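Side-chain contacts in 4-aminobutyrate transaminase (Acinetobacter baumannii, PDB 6WOP), which probably catalyses the pyridoxal-phosphate-dependent transfer of the amino group of 4-aminobutyrate to 2-oxoglutarate, as a class-III aminotransferase: residues A[142-145]-A[146-149]; A[151-154]-A[155-159]; A[183-186]-A[187-191]; A[195-198]-A[199-202]; A[300-303]-A[304-307]. All blocks are in the same frame, centred on the assembly; numbering follows the deposited sequence. Where two conformers were deposited one is given.

Interaction 1 (A[142-145]-A[146-149]); sequences RSFM and TMAM
Both hydroxyls of the S143–T146 pair sit between their own backbone N and carbonyl carbon (chi1 81° and 54°), which folds them back over the start of helix 144-149 and brings them together. S143 is the N-cap: its OG accepts the amide of T146, at 2.8 Å from T146 N and nearly straight. The same OG receives T146 OG1 as a donor, 2.6 Å from S143 OG. A serine suits this place, being short enough to reach an amide of the first turn, and T146 adds a second hydroxyl while its CG2 methyl stays beside its own backbone N.

One turn on, M147 lies alongside F144, the two side chains pointing the same way. The M147 chain, extended to SD, bends at chi3 (-78°) and lays its CE methyl over one face of the ring, offset toward the rim, with M147 CE 4.0 Å from the centroid of the F144 ring, a CH-pi contact. M145 and M149 meet less closely, M145 CG lying 4.1 Å from M149 SD, and both reach helix 112-127.

S143 OG also bonds to E117 of the same chain, while E117 of the second subunit takes the amide of F144. Two carboxylates thus gather at the helix start, where the amide of F144, the S143 hydroxyl and probably the helix dipole would be expected to stabilise their negative charge.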
# COMPACT_ATOMS: atom_id res chain seq x y z
N ARG A 142 -6.07 -11.86 -12.72
CA ARG A 142 -5.40 -10.74 -13.35
C ARG A 142 -5.87 -9.39 -12.80
O ARG A 142 -5.58 -8.36 -13.42
CB ARG A 142 -5.63 -10.83 -14.85
CG ARG A 142 -4.90 -11.99 -15.50
CD ARG A 142 -5.25 -11.96 -17.05
NE ARG A 142 -4.56 -13.01 -17.82
CZ ARG A 142 -3.37 -12.81 -18.39
NH1 ARG A 142 -2.73 -11.62 -18.22
NH2 ARG A 142 -2.83 -13.80 -19.12
N SER A 143 -6.61 -9.36 -11.70
CA SER A 143 -6.97 -8.16 -10.96
C SER A 143 -5.69 -7.66 -10.26
O SER A 143 -4.65 -8.35 -10.23
CB SER A 143 -8.12 -8.46 -9.98
OG SER A 143 -7.57 -9.07 -8.80
N PHE A 144 -5.71 -6.44 -9.70
CA PHE A 144 -4.52 -6.02 -8.96
C PHE A 144 -4.33 -6.91 -7.76
O PHE A 144 -3.22 -7.43 -7.55
CB PHE A 144 -4.66 -4.55 -8.57
CG PHE A 144 -4.25 -3.65 -9.66
CD1 PHE A 144 -2.90 -3.38 -9.83
CD2 PHE A 144 -5.19 -3.13 -10.57
CE1 PHE A 144 -2.47 -2.55 -10.91
CE2 PHE A 144 -4.79 -2.32 -11.59
CZ PHE A 144 -3.42 -2.01 -11.77
N MET A 145 -5.41 -7.25 -7.03
CA MET A 145 -5.14 -8.12 -5.88
C MET A 145 -4.76 -9.53 -6.32
O MET A 145 -3.86 -10.15 -5.71
CB MET A 145 -6.34 -8.19 -4.94
CG MET A 145 -6.14 -9.05 -3.70
SD MET A 145 -4.49 -8.75 -2.87
CE MET A 145 -4.87 -7.88 -1.40
N THR A 146 -5.47 -10.13 -7.32
CA THR A 146 -5.09 -11.48 -7.69
C THR A 146 -3.77 -11.52 -8.46
O THR A 146 -3.09 -12.55 -8.45
CB THR A 146 -6.26 -12.21 -8.45
OG1 THR A 146 -6.71 -11.43 -9.58
CG2 THR A 146 -7.48 -12.31 -7.49
N MET A 147 -3.37 -10.42 -9.11
CA MET A 147 -2.03 -10.41 -9.70
C MET A 147 -0.97 -10.44 -8.61
O MET A 147 0.08 -11.07 -8.77
CB MET A 147 -1.79 -9.12 -10.54
CG MET A 147 -2.31 -9.20 -11.90
SD MET A 147 -1.71 -7.66 -12.78
CE MET A 147 -2.80 -6.38 -12.20
N ALA A 148 -1.19 -9.68 -7.53
CA ALA A 148 -0.23 -9.70 -6.42
C ALA A 148 -0.16 -11.10 -5.83
O ALA A 148 0.91 -11.59 -5.50
CB ALA A 148 -0.66 -8.69 -5.33
N MET A 149 -1.29 -11.78 -5.72
CA MET A 149 -1.30 -13.14 -5.19
C MET A 149 -0.60 -14.12 -6.14
O MET A 149 0.08 -15.05 -5.68
CB MET A 149 -2.77 -13.57 -4.97
CG MET A 149 -3.37 -12.82 -3.80
SD MET A 149 -5.21 -13.09 -3.71
CE MET A 149 -5.22 -14.83 -3.19

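Interaction 2 (A[151-154]-A[155-159]); sequences GKTA and PYKRD
P155 CD lies over the centre of one face of the Y156 ring, 3.9 Å above its plane, while K152 O stands at the edge of the ring, in plane and 3.7 Å from Y156 CD2. These residues belong to a loop between helix 144-149 and strand 167-170, turned by a cis peptide bond between A154 and P155. Proline is the residue that most readily accepts such a bond, and its puckered ring sets the CD methylene over the aromatic face.

The K152 side chain runs extended past the ring, crossing it at an angle, with K152 CD 4.0 Å from Y156 CE2. A water links the two polar ends, accepting from K152 NZ and lying 3.1 Å from Y156 OH. Elsewhere in the loop the contact is at first apolar: K157 has CG between its backbone N and carbonyl carbon (chi1 61°) and runs extended past T153, K157 CE coming 3.7 Å from T153 CG2. Its ammonium bonds to the carbonyls of T150 and M147, and to that of E194 of the third subunit, a suitable end for a buried lysine. T153 OG1 bonds to F192 O of the third subunit, at a subunit interface.

The turn closes on one oxygen: T153 O accepts K157 N at 2.9 Å and R158 N at 3.0 Å, the two amides arriving from opposite faces of the carbonyl plane.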
# COMPACT_ATOMS: atom_id res chain seq x y z
N GLY A 151 2.04 -15.85 -8.34
CA GLY A 151 3.45 -15.93 -7.99
C GLY A 151 4.30 -16.04 -9.24
O GLY A 151 5.19 -16.87 -9.34
N LYS A 152 3.99 -15.23 -10.21
CA LYS A 152 4.74 -15.17 -11.44
C LYS A 152 4.64 -13.74 -11.95
O LYS A 152 3.61 -13.29 -12.27
CB LYS A 152 4.20 -16.20 -12.43
CG LYS A 152 4.96 -16.30 -13.72
CD LYS A 152 4.66 -17.57 -14.48
CE LYS A 152 5.13 -17.52 -15.93
NZ LYS A 152 4.88 -18.83 -16.59
N THR A 153 5.74 -13.06 -12.09
CA THR A 153 5.64 -11.66 -12.46
C THR A 153 5.56 -11.52 -13.96
O THR A 153 4.92 -10.59 -14.46
CB THR A 153 6.86 -10.91 -11.92
OG1 THR A 153 8.03 -11.53 -12.42
CG2 THR A 153 6.91 -11.06 -10.44
N ALA A 154 6.23 -12.42 -14.72
CA ALA A 154 6.19 -12.20 -16.16
C ALA A 154 5.40 -13.31 -16.79
O ALA A 154 5.69 -14.47 -16.49
CB ALA A 154 7.61 -12.20 -16.73
N PRO A 155 4.42 -13.03 -17.70
CA PRO A 155 4.05 -11.73 -18.26
C PRO A 155 2.97 -10.97 -17.47
O PRO A 155 2.62 -9.87 -17.89
CB PRO A 155 3.44 -12.12 -19.64
CG PRO A 155 2.68 -13.37 -19.28
CD PRO A 155 3.56 -14.11 -18.23
N TYR A 156 2.49 -11.55 -16.36
CA TYR A 156 1.19 -11.16 -15.80
C TYR A 156 1.23 -9.81 -15.12
O TYR A 156 0.25 -9.05 -15.18
CB TYR A 156 0.70 -12.20 -14.77
CG TYR A 156 0.58 -13.56 -15.38
CD1 TYR A 156 -0.21 -13.77 -16.51
CD2 TYR A 156 1.28 -14.64 -14.87
CE1 TYR A 156 -0.30 -15.03 -17.10
CE2 TYR A 156 1.20 -15.88 -15.43
CZ TYR A 156 0.41 -16.07 -16.56
OH TYR A 156 0.35 -17.32 -17.13
N LYS A 157 2.28 -9.49 -14.40
CA LYS A 157 2.18 -8.23 -13.65
C LYS A 157 3.35 -7.29 -13.82
O LYS A 157 3.24 -6.16 -13.32
CB LYS A 157 1.94 -8.50 -12.15
CG LYS A 157 3.00 -9.25 -11.47
CD LYS A 157 2.52 -9.66 -10.03
CE LYS A 157 3.45 -10.56 -9.29
NZ LYS A 157 2.91 -11.13 -7.99
N ARG A 158 4.41 -7.66 -14.58
CA ARG A 158 5.56 -6.78 -14.81
C ARG A 158 5.20 -5.42 -15.44
O ARG A 158 5.99 -4.47 -15.35
CB ARG A 158 6.58 -7.51 -15.69
CG ARG A 158 6.02 -7.84 -17.08
CD ARG A 158 7.07 -7.81 -18.18
NE ARG A 158 7.88 -6.60 -18.11
CZ ARG A 158 8.65 -6.14 -19.10
NH1 ARG A 158 8.69 -6.78 -20.26
NH2 ARG A 158 9.38 -5.03 -18.93
N ASP A 159 4.09 -5.32 -16.16
CA ASP A 159 3.78 -4.06 -16.83
C ASP A 159 3.06 -3.08 -15.91
O ASP A 159 2.80 -1.95 -16.33
CB ASP A 159 2.83 -4.31 -18.04
CG ASP A 159 3.52 -4.96 -19.21
OD1 ASP A 159 4.72 -4.75 -19.38
OD2 ASP A 159 2.82 -5.71 -19.94
O HOH W 1 3.06 -17.71 -18.52

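Interaction 3 (A[183-186]-A[187-191]); sequences AAIE and SVEDI
The side chain of E189 leans back over the preceding turn of helix 181-194, and can be followed atom by atom. Its CB lies 3.6 Å from E186 O. CG comes 3.5 Å from I185 O, the carbonyl that also accepts the amide of E189 in the ordinary helical pattern. CD packs against the branch methyl of I185, and at the tip E189 OE2 stands 4.0 Å from I185 CG2, while OE1 lies near E186 CA. CG is set beside the backbone N (chi1 -62°) and the chain is extended beyond it, which carries the carboxylate along the helix surface; OE2 bonds there to a tartrate, probably from the crystallisation liquor.

On the exposed side E186 and D190, a turn apart, turn their carboxylate planes almost perpendicular, 84° apart. A water donates to both, 3.0 Å from E186 OE2 and 2.6 Å from D190 OD1. This bridge would be expected to ease the repulsion between two like charges, and acidic residues suit a face that meets solvent.

S187 belongs to the buried side. Its OG folds back to A184 O at 2.8 Å, reaching it from the same face of the carbonyl plane as the amide of V188, and also accepts from the backbone of R171.

The helix is thus amphipathic: A184 and I185 pack on helix 220-233, V188 touches strands 131-135 and 167-170, and I191 lies on the same two strands of the seven-stranded sheet.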
# COMPACT_ATOMS: atom_id res chain seq x y z
N ALA A 183 10.88 -27.61 3.95
CA ALA A 183 11.33 -26.31 3.45
C ALA A 183 10.16 -25.40 3.15
O ALA A 183 10.26 -24.17 3.33
CB ALA A 183 12.17 -26.49 2.19
N ALA A 184 9.07 -25.96 2.60
CA ALA A 184 7.90 -25.14 2.31
C ALA A 184 7.27 -24.60 3.58
O ALA A 184 6.89 -23.42 3.67
CB ALA A 184 6.89 -25.99 1.47
N ILE A 185 7.13 -25.45 4.59
CA ILE A 185 6.55 -24.97 5.83
C ILE A 185 7.46 -23.93 6.46
O ILE A 185 7.02 -22.86 6.91
CB ILE A 185 6.30 -26.17 6.79
CG1 ILE A 185 5.10 -27.01 6.33
CG2 ILE A 185 6.04 -25.70 8.25
CD1 ILE A 185 3.80 -26.33 6.46
N GLU A 186 8.76 -24.18 6.41
CA GLU A 186 9.71 -23.20 6.97
C GLU A 186 9.59 -21.86 6.28
O GLU A 186 9.72 -20.82 6.94
CB GLU A 186 11.14 -23.75 6.86
CG GLU A 186 12.17 -22.91 7.46
CD GLU A 186 13.55 -23.59 7.50
OE1 GLU A 186 13.60 -24.85 7.46
OE2 GLU A 186 14.58 -22.85 7.56
N SER A 187 9.32 -21.85 4.94
CA SER A 187 9.20 -20.56 4.24
C SER A 187 7.96 -19.79 4.68
O SER A 187 7.99 -18.56 4.76
CB SER A 187 9.20 -20.77 2.73
OG SER A 187 7.92 -21.22 2.31
N VAL A 188 6.86 -20.48 5.01
CA VAL A 188 5.70 -19.80 5.62
C VAL A 188 6.08 -19.18 6.97
O VAL A 188 5.79 -18.01 7.29
CB VAL A 188 4.54 -20.80 5.75
CG1 VAL A 188 3.35 -20.13 6.41
CG2 VAL A 188 4.17 -21.31 4.30
N GLU A 189 6.77 -19.95 7.79
CA GLU A 189 7.14 -19.41 9.09
C GLU A 189 8.11 -18.23 8.95
O GLU A 189 8.12 -17.32 9.79
CB GLU A 189 7.73 -20.54 9.95
CG GLU A 189 6.69 -21.66 10.19
CD GLU A 189 7.25 -22.91 10.83
OE1 GLU A 189 8.46 -23.23 10.61
OE2 GLU A 189 6.46 -23.56 11.57
N ASP A 190 8.98 -18.25 7.94
CA ASP A 190 9.86 -17.09 7.74
C ASP A 190 9.03 -15.85 7.39
O ASP A 190 9.40 -14.73 7.73
CB ASP A 190 10.87 -17.37 6.61
CG ASP A 190 11.93 -18.41 6.99
OD1 ASP A 190 12.07 -18.79 8.21
OD2 ASP A 190 12.65 -18.86 6.05
N ILE A 191 7.93 -16.02 6.64
CA ILE A 191 7.05 -14.88 6.37
C ILE A 191 6.53 -14.30 7.69
O ILE A 191 6.52 -13.08 7.90
CB ILE A 191 5.90 -15.31 5.43
CG1 ILE A 191 6.48 -15.52 4.00
CG2 ILE A 191 4.77 -14.22 5.37
CD1 ILE A 191 5.46 -16.15 3.03
O HOH W 2 13.98 -20.33 8.98

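Interaction 4 (A[195-198]-A[199-202]); sequences DIAP and HDVA
I196 and V201 form the tight side of this turn, I196 CG2 lying 3.7 Å from V201 CG2. The I196 chain, with CG1 anti to the backbone N (chi1 -176°), continues across D200: I196 CG1 is 3.7 Å from D200 CB, and I196 CD1 ends 3.4 Å from D200 O. A branched aliphatic chain suits this place, since one arm meets the valine while the longer one crosses D200 beside its CB and carbonyl oxygen. I196 also touches I191 and F168, and V201 touches F192, so this side belongs to the protein core.

Between the two sides the backbone makes a short 3-10 turn that carries the chain from helix 181-194 into strand 201-206, a connection within the alpha/beta domain of this aminotransferase. Two successive amides close it, D200 N to A197 O at 2.9 Å and V201 N to P198 O at 3.0 Å. Both donors stand well above the carbonyl planes, 52° and 61° out, consistent with the tight i to i+3 geometry of a 3-10 turn. P198 fits the beginning of the turn, its ring restricting phi to a suitable value.

The looser side is polar. Here D200 reaches the backbone through a water that accepts from A197 N at 2.8 Å and donates to D200 OD2 at 2.7 Å. H199 is exposed and its side-chain position is not unique, and R158 of the third subunit packs against A197 and D200.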
# COMPACT_ATOMS: atom_id res chain seq x y z
N ASP A 195 7.99 -10.71 7.60
CA ASP A 195 7.13 -9.87 6.78
C ASP A 195 5.88 -9.41 7.51
O ASP A 195 5.46 -8.23 7.39
CB ASP A 195 6.69 -10.64 5.51
CG ASP A 195 7.82 -10.82 4.51
OD1 ASP A 195 8.29 -9.79 3.96
OD2 ASP A 195 8.26 -11.97 4.31
N ILE A 196 5.21 -10.33 8.19
CA ILE A 196 3.86 -10.03 8.68
C ILE A 196 3.54 -10.96 9.85
O ILE A 196 3.69 -12.19 9.74
CB ILE A 196 2.78 -10.15 7.58
CG1 ILE A 196 1.43 -9.73 8.17
CG2 ILE A 196 2.75 -11.63 6.90
CD1 ILE A 196 0.27 -9.59 7.13
N ALA A 197 3.08 -10.40 10.96
CA ALA A 197 2.78 -11.22 12.12
C ALA A 197 1.61 -12.17 11.81
O ALA A 197 0.69 -11.84 11.07
CB ALA A 197 2.46 -10.37 13.34
N PRO A 198 1.61 -13.38 12.41
CA PRO A 198 0.49 -14.30 12.12
C PRO A 198 -0.88 -13.67 12.40
O PRO A 198 -1.83 -13.94 11.66
CB PRO A 198 0.78 -15.51 13.05
CG PRO A 198 2.22 -15.45 13.35
CD PRO A 198 2.60 -13.96 13.34
N HIS A 199 -1.02 -12.82 13.44
CA HIS A 199 -2.35 -12.31 13.75
C HIS A 199 -2.73 -11.15 12.84
O HIS A 199 -3.81 -10.56 13.00
CB HIS A 199 -2.41 -11.93 15.26
CG HIS A 199 -2.43 -13.12 16.18
ND1 HIS A 199 -2.20 -13.03 17.54
CD2 HIS A 199 -2.69 -14.43 15.93
CE1 HIS A 199 -2.30 -14.23 18.09
NE2 HIS A 199 -2.60 -15.09 17.13
N ASP A 200 -1.89 -10.81 11.86
CA ASP A 200 -2.34 -9.92 10.79
C ASP A 200 -2.60 -10.65 9.49
O ASP A 200 -2.78 -9.98 8.46
CB ASP A 200 -1.31 -8.83 10.54
CG ASP A 200 -1.39 -7.74 11.56
OD1 ASP A 200 -2.50 -7.20 11.73
OD2 ASP A 200 -0.36 -7.44 12.18
N VAL A 201 -2.51 -11.98 9.46
CA VAL A 201 -2.73 -12.76 8.23
C VAL A 201 -4.17 -13.25 8.24
O VAL A 201 -4.56 -14.01 9.13
CB VAL A 201 -1.74 -13.95 8.10
CG1 VAL A 201 -2.01 -14.80 6.84
CG2 VAL A 201 -0.27 -13.47 8.08
N ALA A 202 -4.96 -12.85 7.22
CA ALA A 202 -6.34 -13.31 7.07
C ALA A 202 -6.41 -14.73 6.52
O ALA A 202 -7.23 -15.54 6.98
CB ALA A 202 -7.15 -12.38 6.14
O HOH W 3 2.17 -7.72 11.28

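Interaction 5 (A[300-303]-A[304-307]); sequences AGSP and IAVA
S302 caps the start of helix 303-318, the N-cap serine followed by proline in the first turn, a familiar helix-start combination. The hydrogen bonds come first. S302 OG accepts the amide of A305 almost straight but weakly, A305 N standing 3.4 Å from S302 OG; the S302 chi1 of 147° lies away from the staggered positions, in keeping with the long, weak bond. The backbone grip is firmer: V306 N reaches S302 O at 2.7 Å, almost in line with the carbonyl bond, and A307 N follows to P303 O at 3.0 Å. Proline suits the first turn because an amide here would have no carbonyl of a preceding helical turn to bond, so the missing N-H costs nothing.

Van der Waals contacts make up the second kind. I304 sets its CB 3.7 Å from S302 OG, while the rest of its side chain meets V67, Q70 and L71 of helix 61-71 and F275. A305 presents its methyl to the serine, with A305 CB 4.2 Å from S302 CB, a small residue where the cap lies close. S302 and I304 also pack against P276 and F275 of the second subunit, placing this helix start at a subunit interface.

The third kind joins methyl to carbonyl. V306 turns CG2 back beside its own backbone N, so that V306 CG2 lies 3.3 Å from S302 O and 3.4 Å from G301 O.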
# COMPACT_ATOMS: atom_id res chain seq x y z
N ALA A 300 -22.98 -11.68 -11.73
CA ALA A 300 -22.74 -12.80 -10.86
C ALA A 300 -23.87 -13.86 -10.97
O ALA A 300 -25.04 -13.51 -10.93
CB ALA A 300 -22.69 -12.29 -9.40
N GLY A 301 -23.49 -15.14 -11.04
CA GLY A 301 -24.49 -16.21 -11.02
C GLY A 301 -25.45 -16.10 -12.19
O GLY A 301 -26.66 -16.19 -12.02
N SER A 302 -24.89 -15.89 -13.38
CA SER A 302 -25.73 -15.64 -14.54
C SER A 302 -26.73 -16.80 -14.73
O SER A 302 -26.34 -17.96 -14.65
CB SER A 302 -24.80 -15.49 -15.74
OG SER A 302 -25.42 -15.99 -16.92
N PRO A 303 -28.02 -16.48 -14.94
CA PRO A 303 -29.04 -17.55 -15.11
C PRO A 303 -28.64 -18.60 -16.14
O PRO A 303 -28.93 -19.80 -15.94
CB PRO A 303 -30.28 -16.76 -15.60
CG PRO A 303 -30.11 -15.39 -14.96
CD PRO A 303 -28.58 -15.11 -15.00
N ILE A 304 -28.08 -18.14 -17.27
CA ILE A 304 -27.58 -19.02 -18.34
C ILE A 304 -26.53 -19.98 -17.79
O ILE A 304 -26.60 -21.20 -17.98
CB ILE A 304 -26.99 -18.14 -19.47
CG1 ILE A 304 -28.07 -17.25 -20.06
CG2 ILE A 304 -26.22 -18.92 -20.58
CD1 ILE A 304 -29.14 -18.03 -20.71
N ALA A 305 -25.51 -19.43 -17.12
CA ALA A 305 -24.41 -20.23 -16.60
C ALA A 305 -24.83 -21.09 -15.44
O ALA A 305 -24.25 -22.17 -15.23
CB ALA A 305 -23.23 -19.34 -16.18
N VAL A 306 -25.81 -20.64 -14.65
CA VAL A 306 -26.32 -21.45 -13.56
C VAL A 306 -27.04 -22.68 -14.14
O VAL A 306 -26.87 -23.81 -13.67
CB VAL A 306 -27.26 -20.60 -12.70
CG1 VAL A 306 -28.15 -21.50 -11.83
CG2 VAL A 306 -26.42 -19.60 -11.80
N ALA A 307 -27.77 -22.49 -15.22
CA ALA A 307 -28.43 -23.66 -15.83
C ALA A 307 -27.40 -24.63 -16.33
O ALA A 307 -27.57 -25.87 -16.23
CB ALA A 307 -29.36 -23.22 -16.98

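Overall arrangement
Interactions 1 and 5 are buried helix starts with serine N-caps near the second subunit; the cap is strong in the first and weak in the second. Interactions 2, 3 and 4 are partly buried, and each has a water bridging polar groups. The buried starts thus rely on capping and apolar side chains, the partly exposed contacts more on waters and charged ends. Interactions 1 and 2 adjoin, helix 144-149 running into the loop after it. Interactions 3 and 4 meet where helix 181-194 gives way to the turn before strand 201-206. Interactions 2 and 4 both face the third subunit. Interaction 5 lies about 40 Å, centre to centre, from interaction 3, across the chain's centre.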